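Local coordinates for catabolite control protein A (Lactococcus lactis, PDB 2O20), which probably acts as a global DNA-binding regulator of carbon catabolite repression and activation, helping the cell use its energy sources optimally, at residues D[148-153]-D[192-197]; D[157-162]-D[316-321]; D[286-291]-D[323-328]. The protein carries 1 engineered substitution. All blocks are in the same frame, centred on the assembly; numbering follows the deposited sequence.

Followed from the N terminus, the chain opens interaction 1 at 148-153 and interaction 2 at 157-162 before helix 193-208 closes the first loop at 192-197. Interactions 1 and 2 therefore cross, and they also touch, T150 O meeting N161 ND2. Residues 286-291 then open interaction 3; 316-321 closes the long loop of interaction 2, and 323-328 closes interaction 3, so these two cross as well, while 1 and 3 follow in series. Interaction 2 completes the edge of the first parallel sheet, interaction 3 adds an antiparallel pair beside the second, and interaction 1 bridges the cleft between the two subdomains.

Interaction 1: D[148-153]-D[192-197]; sequences VGTIDG and DVENTE. With SO4 (sulfate ion), chain L.
E194 OE1 is gripped by a backbone amide and a water. I151 N reaches E194 OE1 at 3.2 Å from above the carboxylate plane, and the water oxygen stands 3.0 Å from OE1. The other oxygen, OE2, takes the T150 hydroxyl on its syn side, with T150 OG1 2.7 Å from E194 OE2. A glutamate suits this place because its two oxygens can serve two successive residues of the loop. Its CG sits between the backbone N and the carbonyl carbon (chi1 49°), and the bend at chi2 turns the acid back toward the N-terminal end of the helix, alongside T150 and I151. The water ties the backbones together too, donating to I151 O and accepting from V193 N.

Beside this polar set, I151 and V193 cross at about a right angle, CG2 of I151 lying 3.9 Å from CG1 of V193, while V193 CG2 reaches G153 CA at 3.7 Å. Beta-branched aliphatic side chains suit a place where loop and helix come close, V193 offering one methyl to I151 and the other to G153.

A sulfate, probably from the crystallisation liquor, is held by N195, whose ND2 gives a nearly straight bond of 3.2 Å to O2 of the ion. Its O1 comes within 3.3 Å of E194 OE2, an approach of two anionic oxygens and not a bond; the helix start and the three donors would probably offset its effect on the acid.

In this periplasmic-binding-protein-like fold, the loop after strand 145-148 thus meets the start of helix 193-208 across the interdomain cleft, with Y164 of helix 164-177 packing against both I151 and E194.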
# COMPACT_ATOMS: atom_id res chain seq x y z
N VAL D 148 5.84 17.98 -0.51
CA VAL D 148 5.44 17.23 0.70
C VAL D 148 6.44 16.09 0.96
O VAL D 148 6.71 15.28 0.06
CB VAL D 148 4.01 16.63 0.59
CG1 VAL D 148 3.55 16.11 1.97
CG2 VAL D 148 3.00 17.66 0.01
N GLY D 149 7.02 16.06 2.16
CA GLY D 149 7.99 15.04 2.54
C GLY D 149 9.40 15.33 2.06
O GLY D 149 10.31 14.50 2.25
N THR D 150 9.59 16.48 1.43
CA THR D 150 10.94 16.94 1.07
C THR D 150 11.05 18.44 1.23
O THR D 150 10.04 19.15 1.32
CB THR D 150 11.36 16.45 -0.35
OG1 THR D 150 12.78 16.65 -0.55
CG2 THR D 150 10.54 17.13 -1.45
N ILE D 151 12.30 18.91 1.33
CA ILE D 151 12.62 20.30 1.63
C ILE D 151 13.55 20.85 0.55
O ILE D 151 14.56 20.22 0.21
CB ILE D 151 13.30 20.43 2.99
CG1 ILE D 151 12.45 19.80 4.11
CG2 ILE D 151 13.59 21.90 3.30
CD1 ILE D 151 13.21 19.57 5.40
N ASP D 152 13.19 22.01 0.00
CA ASP D 152 14.04 22.76 -0.93
C ASP D 152 15.21 23.40 -0.14
O ASP D 152 14.99 24.06 0.87
CB ASP D 152 13.19 23.84 -1.63
CG ASP D 152 14.00 24.75 -2.58
OD1 ASP D 152 15.01 24.29 -3.16
OD2 ASP D 152 13.59 25.94 -2.74
N GLY D 153 16.43 23.20 -0.62
CA GLY D 153 17.65 23.77 -0.00
C GLY D 153 17.64 25.29 0.13
O GLY D 153 18.07 25.83 1.16
N ASP D 192 20.38 15.19 0.35
CA ASP D 192 19.06 15.79 0.53
C ASP D 192 18.90 16.43 1.92
O ASP D 192 19.34 15.87 2.92
CB ASP D 192 17.99 14.71 0.30
CG ASP D 192 18.06 14.13 -1.11
OD1 ASP D 192 18.58 14.81 -2.00
OD2 ASP D 192 17.58 13.00 -1.32
N VAL D 193 18.23 17.58 1.96
CA VAL D 193 18.15 18.41 3.17
C VAL D 193 17.61 17.63 4.37
O VAL D 193 18.20 17.64 5.45
CB VAL D 193 17.30 19.68 2.95
CG1 VAL D 193 17.10 20.44 4.27
CG2 VAL D 193 17.95 20.58 1.92
N GLU D 194 16.48 16.96 4.16
CA GLU D 194 15.83 16.13 5.18
C GLU D 194 16.75 15.08 5.81
O GLU D 194 16.68 14.82 7.01
CB GLU D 194 14.57 15.46 4.59
CG GLU D 194 14.75 14.75 3.25
CD GLU D 194 14.57 15.65 2.01
OE1 GLU D 194 14.64 16.90 2.11
OE2 GLU D 194 14.35 15.07 0.91
N ASN D 195 17.65 14.53 5.00
CA ASN D 195 18.63 13.54 5.49
C ASN D 195 19.86 14.13 6.21
O ASN D 195 20.38 13.53 7.15
CB ASN D 195 19.05 12.64 4.33
CG ASN D 195 17.95 11.71 3.92
OD1 ASN D 195 17.18 11.26 4.78
ND2 ASN D 195 17.83 11.42 2.61
N THR D 196 20.31 15.30 5.78
CA THR D 196 21.28 16.09 6.55
C THR D 196 20.69 16.52 7.89
O THR D 196 21.39 16.55 8.88
CB THR D 196 21.79 17.29 5.75
OG1 THR D 196 20.67 18.04 5.29
CG2 THR D 196 22.55 16.84 4.54
N GLU D 197 19.37 16.77 7.95
CA GLU D 197 18.68 17.09 9.21
C GLU D 197 18.59 15.86 10.14
O GLU D 197 18.82 15.98 11.34
CB GLU D 197 17.29 17.68 8.95
CG GLU D 197 17.28 18.96 8.10
CD GLU D 197 17.46 20.25 8.89
OE1 GLU D 197 17.62 20.21 10.13
OE2 GLU D 197 17.45 21.33 8.25
S SO4 L . 14.29 10.64 1.43
O1 SO4 L . 14.87 11.81 0.76
O2 SO4 L . 15.35 9.67 1.69
O3 SO4 L . 13.68 11.06 2.69
O4 SO4 L . 13.28 10.05 0.55
O HOH W 1 16.20 18.14 -0.11

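Interaction 2: D[157-162]-D[316-321]; sequences IPSVNI and QNQLVL
V160 and L321 make the close-packed face of this strand pair: their side chains cross obliquely, with V160 CG1 at 4.1 Å from CG of L321, and L319 lies on the same side. Branched aliphatic residues suit the position, since helix 294-309 covers it, L297 touching V160 and L321 while V300 touches L319. Between the two backbones the register is regular. L319 N reaches S159 O at 2.9 Å and L321 N reaches N161 O at 2.8 Å, with S159 N to N317 O and N161 N to L319 O completing the alternation.

Strands 159-161 and 318-320 run parallel, 16° apart, and 318-320 is the outermost strand at one end of the six-stranded parallel sheet in the first subdomain of the LacI-family core. The chain passes through much of the second subdomain before returning to take that place beside 159-161.

The face bearing S159, N161 and Q318 is largely polar and holds two waters. Q318, bent at chi2 (-64°), folds its amide back to the loop just before strand 159-161; NE2 donates almost straight to I157 O at 2.9 Å, in its own amide plane but well above the plane of the carbonyl. Its OE1 accepts from K155 NZ, outside the pair, and from a water that donates to I157 O as well. A second water links S159 OG, N161 ND2 and L319 O, standing 2.7 Å from S159 OG. The serine and asparagine are short, and waters join their polar ends to the neighbouring strand; N161 also turns its OD1 to the hydroxyl of Y164. V320, exposed, projects on this side too, with V320 CG1 3.8 Å from I162 C.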
# COMPACT_ATOMS: atom_id res chain seq x y z
N ILE D 157 10.69 27.37 -2.16
CA ILE D 157 9.54 26.62 -2.64
C ILE D 157 8.71 26.17 -1.43
O ILE D 157 9.27 25.63 -0.49
CB ILE D 157 9.96 25.40 -3.47
CG1 ILE D 157 10.82 25.85 -4.66
CG2 ILE D 157 8.73 24.63 -3.98
CD1 ILE D 157 11.53 24.72 -5.36
N PRO D 158 7.39 26.44 -1.44
CA PRO D 158 6.54 25.95 -0.34
C PRO D 158 6.69 24.44 -0.04
O PRO D 158 6.85 23.64 -0.96
CB PRO D 158 5.13 26.32 -0.80
CG PRO D 158 5.34 27.51 -1.68
CD PRO D 158 6.60 27.21 -2.42
N SER D 159 6.62 24.08 1.24
CA SER D 159 6.77 22.67 1.66
C SER D 159 6.04 22.37 2.97
O SER D 159 5.80 23.25 3.78
CB SER D 159 8.25 22.28 1.76
OG SER D 159 8.86 22.75 2.95
N VAL D 160 5.64 21.11 3.12
CA VAL D 160 5.03 20.60 4.35
C VAL D 160 5.76 19.31 4.76
O VAL D 160 5.84 18.35 3.98
CB VAL D 160 3.54 20.35 4.17
CG1 VAL D 160 2.87 20.01 5.55
CG2 VAL D 160 2.88 21.55 3.54
N ASN D 161 6.24 19.29 6.01
CA ASN D 161 7.09 18.22 6.52
C ASN D 161 6.89 18.09 8.03
O ASN D 161 6.28 18.97 8.64
CB ASN D 161 8.58 18.53 6.24
CG ASN D 161 8.95 18.47 4.77
OD1 ASN D 161 9.26 17.40 4.22
ND2 ASN D 161 8.95 19.62 4.13
N ILE D 162 7.42 17.02 8.62
CA ILE D 162 7.73 16.97 10.06
C ILE D 162 9.12 17.57 10.30
O ILE D 162 9.81 17.94 9.35
CB ILE D 162 7.57 15.54 10.73
CG1 ILE D 162 8.62 14.53 10.25
CG2 ILE D 162 6.15 15.01 10.55
CD1 ILE D 162 8.98 13.49 11.29
N GLN D 316 3.43 32.09 5.70
CA GLN D 316 4.31 31.02 6.10
C GLN D 316 4.22 29.89 5.10
O GLN D 316 3.19 29.23 5.03
CB GLN D 316 3.93 30.53 7.49
CG GLN D 316 4.06 31.59 8.57
CD GLN D 316 5.47 32.19 8.65
OE1 GLN D 316 5.63 33.42 8.58
NE2 GLN D 316 6.48 31.34 8.80
N ASN D 317 5.28 29.67 4.32
CA ASN D 317 5.26 28.60 3.30
C ASN D 317 6.16 27.38 3.60
O ASN D 317 6.13 26.41 2.86
CB ASN D 317 5.42 29.14 1.87
CG ASN D 317 6.74 29.84 1.62
OD1 ASN D 317 7.74 29.54 2.25
ND2 ASN D 317 6.74 30.76 0.67
N GLN D 318 6.91 27.41 4.70
CA GLN D 318 7.66 26.23 5.15
C GLN D 318 6.97 25.68 6.42
O GLN D 318 7.29 26.10 7.54
CB GLN D 318 9.11 26.59 5.45
CG GLN D 318 9.81 27.37 4.35
CD GLN D 318 9.95 26.57 3.09
OE1 GLN D 318 10.53 25.49 3.10
NE2 GLN D 318 9.41 27.09 1.99
N LEU D 319 6.02 24.78 6.22
CA LEU D 319 5.15 24.31 7.30
C LEU D 319 5.65 23.02 7.91
O LEU D 319 6.08 22.14 7.20
CB LEU D 319 3.74 24.13 6.78
CG LEU D 319 3.07 25.37 6.17
CD1 LEU D 319 1.66 25.02 5.76
CD2 LEU D 319 3.08 26.55 7.12
N VAL D 320 5.60 22.92 9.24
CA VAL D 320 6.15 21.77 9.97
C VAL D 320 5.07 21.25 10.92
O VAL D 320 4.55 22.00 11.74
CB VAL D 320 7.41 22.17 10.75
CG1 VAL D 320 7.99 20.99 11.55
CG2 VAL D 320 8.43 22.76 9.81
N LEU D 321 4.70 19.98 10.76
CA LEU D 321 3.64 19.38 11.56
C LEU D 321 4.24 18.53 12.67
O LEU D 321 5.32 17.97 12.51
CB LEU D 321 2.70 18.53 10.68
CG LEU D 321 2.02 19.20 9.47
CD1 LEU D 321 0.99 18.25 8.86
CD2 LEU D 321 1.40 20.57 9.81
O HOH W 2 11.11 23.97 1.07
O HOH W 3 8.45 22.21 5.57

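Interaction 3: D[286-291]-D[323-328]; sequences TLTSVN and HEIFSR
N291 lies nearly parallel over one side of the F326 ring, its amide above CE2 and CZ, in a two-stranded antiparallel ribbon, 289-291 with 324-326, that belongs to the interdomain crossover region of the LacI-family core. The amide and ring planes are only 24° apart. CB of N291 makes a CH-pi contact over one face, 3.8 Å from the centroid of the F326 ring, and N291 CG is 3.3 Å from F326 CE2. With CG anti to the backbone N (chi1 -172°), the asparagine stretches over the phenyl group, a broad flat surface well matched to a flat amide. On the same face of the ribbon E324 runs alongside N291, pointing the same way, but its carboxylate stands 70° from the amide; ND2 of N291 gives a bond of 3.3 Å to OE1 of E324, and a water also donates to that oxygen. The other end of the amide, OD1, is taken by N276 ND2.

The opposite face is apolar. V290 and I325 form the non-hydrogen-bonded pair and meet at a slant, V290 CG2 lying 4.1 Å from I325 CG1, while V290 CG1 comes within 4.0 Å of CD2 in the H323 ring. The imidazole sends NE2 to Q170 OE1 of helix 164-177, so a polar ring serves well at the end of this greasy patch. Backbone bonds flank the pair: F326 with S289 in both directions, and N291 N to E324 O.

Toward the far end T286 and R328 cross at about a right angle, T286 OG1 3.3 Å from R328 CB. The arginine is extended from CG to NE; its NH1 bonds both N276 OD1 and L287 O, the latter at the guanidinium edge, near its plane, with NH1 to L287 O 3.0 Å. T288 OG1, hydrogen-bonded to T331 OG1, also accepts from R328 N at 2.8 Å.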
# COMPACT_ATOMS: atom_id res chain seq x y z
N THR D 286 5.46 -6.45 16.17
CA THR D 286 5.02 -5.08 15.96
C THR D 286 6.20 -4.10 15.96
O THR D 286 7.20 -4.27 16.68
CB THR D 286 3.93 -4.63 16.96
OG1 THR D 286 4.44 -4.66 18.30
CG2 THR D 286 2.72 -5.50 16.86
N LEU D 287 6.10 -3.12 15.08
CA LEU D 287 7.20 -2.25 14.73
C LEU D 287 7.12 -0.86 15.39
O LEU D 287 6.24 -0.05 15.09
CB LEU D 287 7.27 -2.10 13.20
CG LEU D 287 8.65 -2.05 12.52
CD1 LEU D 287 8.49 -1.75 11.02
CD2 LEU D 287 9.61 -1.06 13.15
N THR D 288 8.07 -0.56 16.27
CA THR D 288 8.20 0.78 16.83
C THR D 288 8.51 1.82 15.73
O THR D 288 9.33 1.58 14.86
CB THR D 288 9.30 0.81 17.94
OG1 THR D 288 8.90 -0.02 19.02
CG2 THR D 288 9.53 2.22 18.49
N SER D 289 7.85 2.97 15.79
CA SER D 289 8.01 3.96 14.70
C SER D 289 7.73 5.40 15.17
O SER D 289 6.85 5.63 15.98
CB SER D 289 7.06 3.62 13.53
OG SER D 289 7.43 4.27 12.33
N VAL D 290 8.46 6.35 14.60
CA VAL D 290 7.98 7.73 14.50
C VAL D 290 6.65 7.70 13.72
O VAL D 290 6.54 7.09 12.64
CB VAL D 290 9.01 8.63 13.75
CG1 VAL D 290 8.43 10.01 13.38
CG2 VAL D 290 10.30 8.76 14.57
N ASN D 291 5.61 8.32 14.30
CA ASN D 291 4.33 8.52 13.62
C ASN D 291 4.30 9.91 12.95
O ASN D 291 4.29 10.95 13.65
CB ASN D 291 3.17 8.38 14.61
CG ASN D 291 1.80 8.39 13.92
OD1 ASN D 291 1.46 7.51 13.14
ND2 ASN D 291 1.00 9.40 14.22
N HIS D 323 4.94 15.36 15.32
CA HIS D 323 5.00 13.89 15.22
C HIS D 323 5.03 13.31 16.64
O HIS D 323 5.20 14.05 17.61
CB HIS D 323 6.27 13.45 14.48
CG HIS D 323 7.53 13.75 15.23
ND1 HIS D 323 8.12 15.00 15.20
CD2 HIS D 323 8.27 13.00 16.07
CE1 HIS D 323 9.21 14.98 15.96
NE2 HIS D 323 9.30 13.78 16.52
N GLU D 324 4.91 12.00 16.76
CA GLU D 324 5.04 11.26 18.03
C GLU D 324 5.89 10.02 17.75
O GLU D 324 6.19 9.74 16.60
CB GLU D 324 3.67 10.79 18.53
CG GLU D 324 2.62 11.85 18.66
CD GLU D 324 1.31 11.39 18.05
OE1 GLU D 324 1.21 11.39 16.79
OE2 GLU D 324 0.38 11.02 18.82
N ILE D 325 6.27 9.30 18.82
CA ILE D 325 6.87 7.95 18.69
C ILE D 325 5.91 6.98 19.33
O ILE D 325 5.44 7.19 20.46
CB ILE D 325 8.26 7.87 19.34
CG1 ILE D 325 9.25 8.74 18.55
CG2 ILE D 325 8.76 6.42 19.44
CD1 ILE D 325 10.67 8.67 18.97
N PHE D 326 5.54 5.94 18.57
CA PHE D 326 4.73 4.85 19.09
C PHE D 326 5.60 3.65 19.43
O PHE D 326 6.18 3.03 18.53
CB PHE D 326 3.68 4.43 18.05
CG PHE D 326 2.63 5.49 17.76
CD1 PHE D 326 2.36 6.52 18.66
CD2 PHE D 326 1.88 5.40 16.61
CE1 PHE D 326 1.39 7.47 18.36
CE2 PHE D 326 0.90 6.34 16.32
CZ PHE D 326 0.65 7.37 17.20
N SER D 327 5.65 3.29 20.71
CA SER D 327 6.51 2.19 21.17
C SER D 327 5.79 0.87 21.03
O SER D 327 4.68 0.71 21.55
CB SER D 327 6.95 2.41 22.63
OG SER D 327 7.82 3.52 22.72
N ARG D 328 6.41 -0.07 20.32
CA ARG D 328 5.80 -1.38 20.07
C ARG D 328 6.84 -2.47 20.41
O ARG D 328 7.71 -2.25 21.27
CB ARG D 328 5.23 -1.43 18.64
CG ARG D 328 4.10 -0.41 18.37
CD ARG D 328 3.44 -0.64 17.01
NE ARG D 328 2.47 0.40 16.69
CZ ARG D 328 2.49 1.17 15.61
NH1 ARG D 328 3.47 1.07 14.71
NH2 ARG D 328 1.54 2.08 15.45
O HOH W 4 1.56 12.43 14.55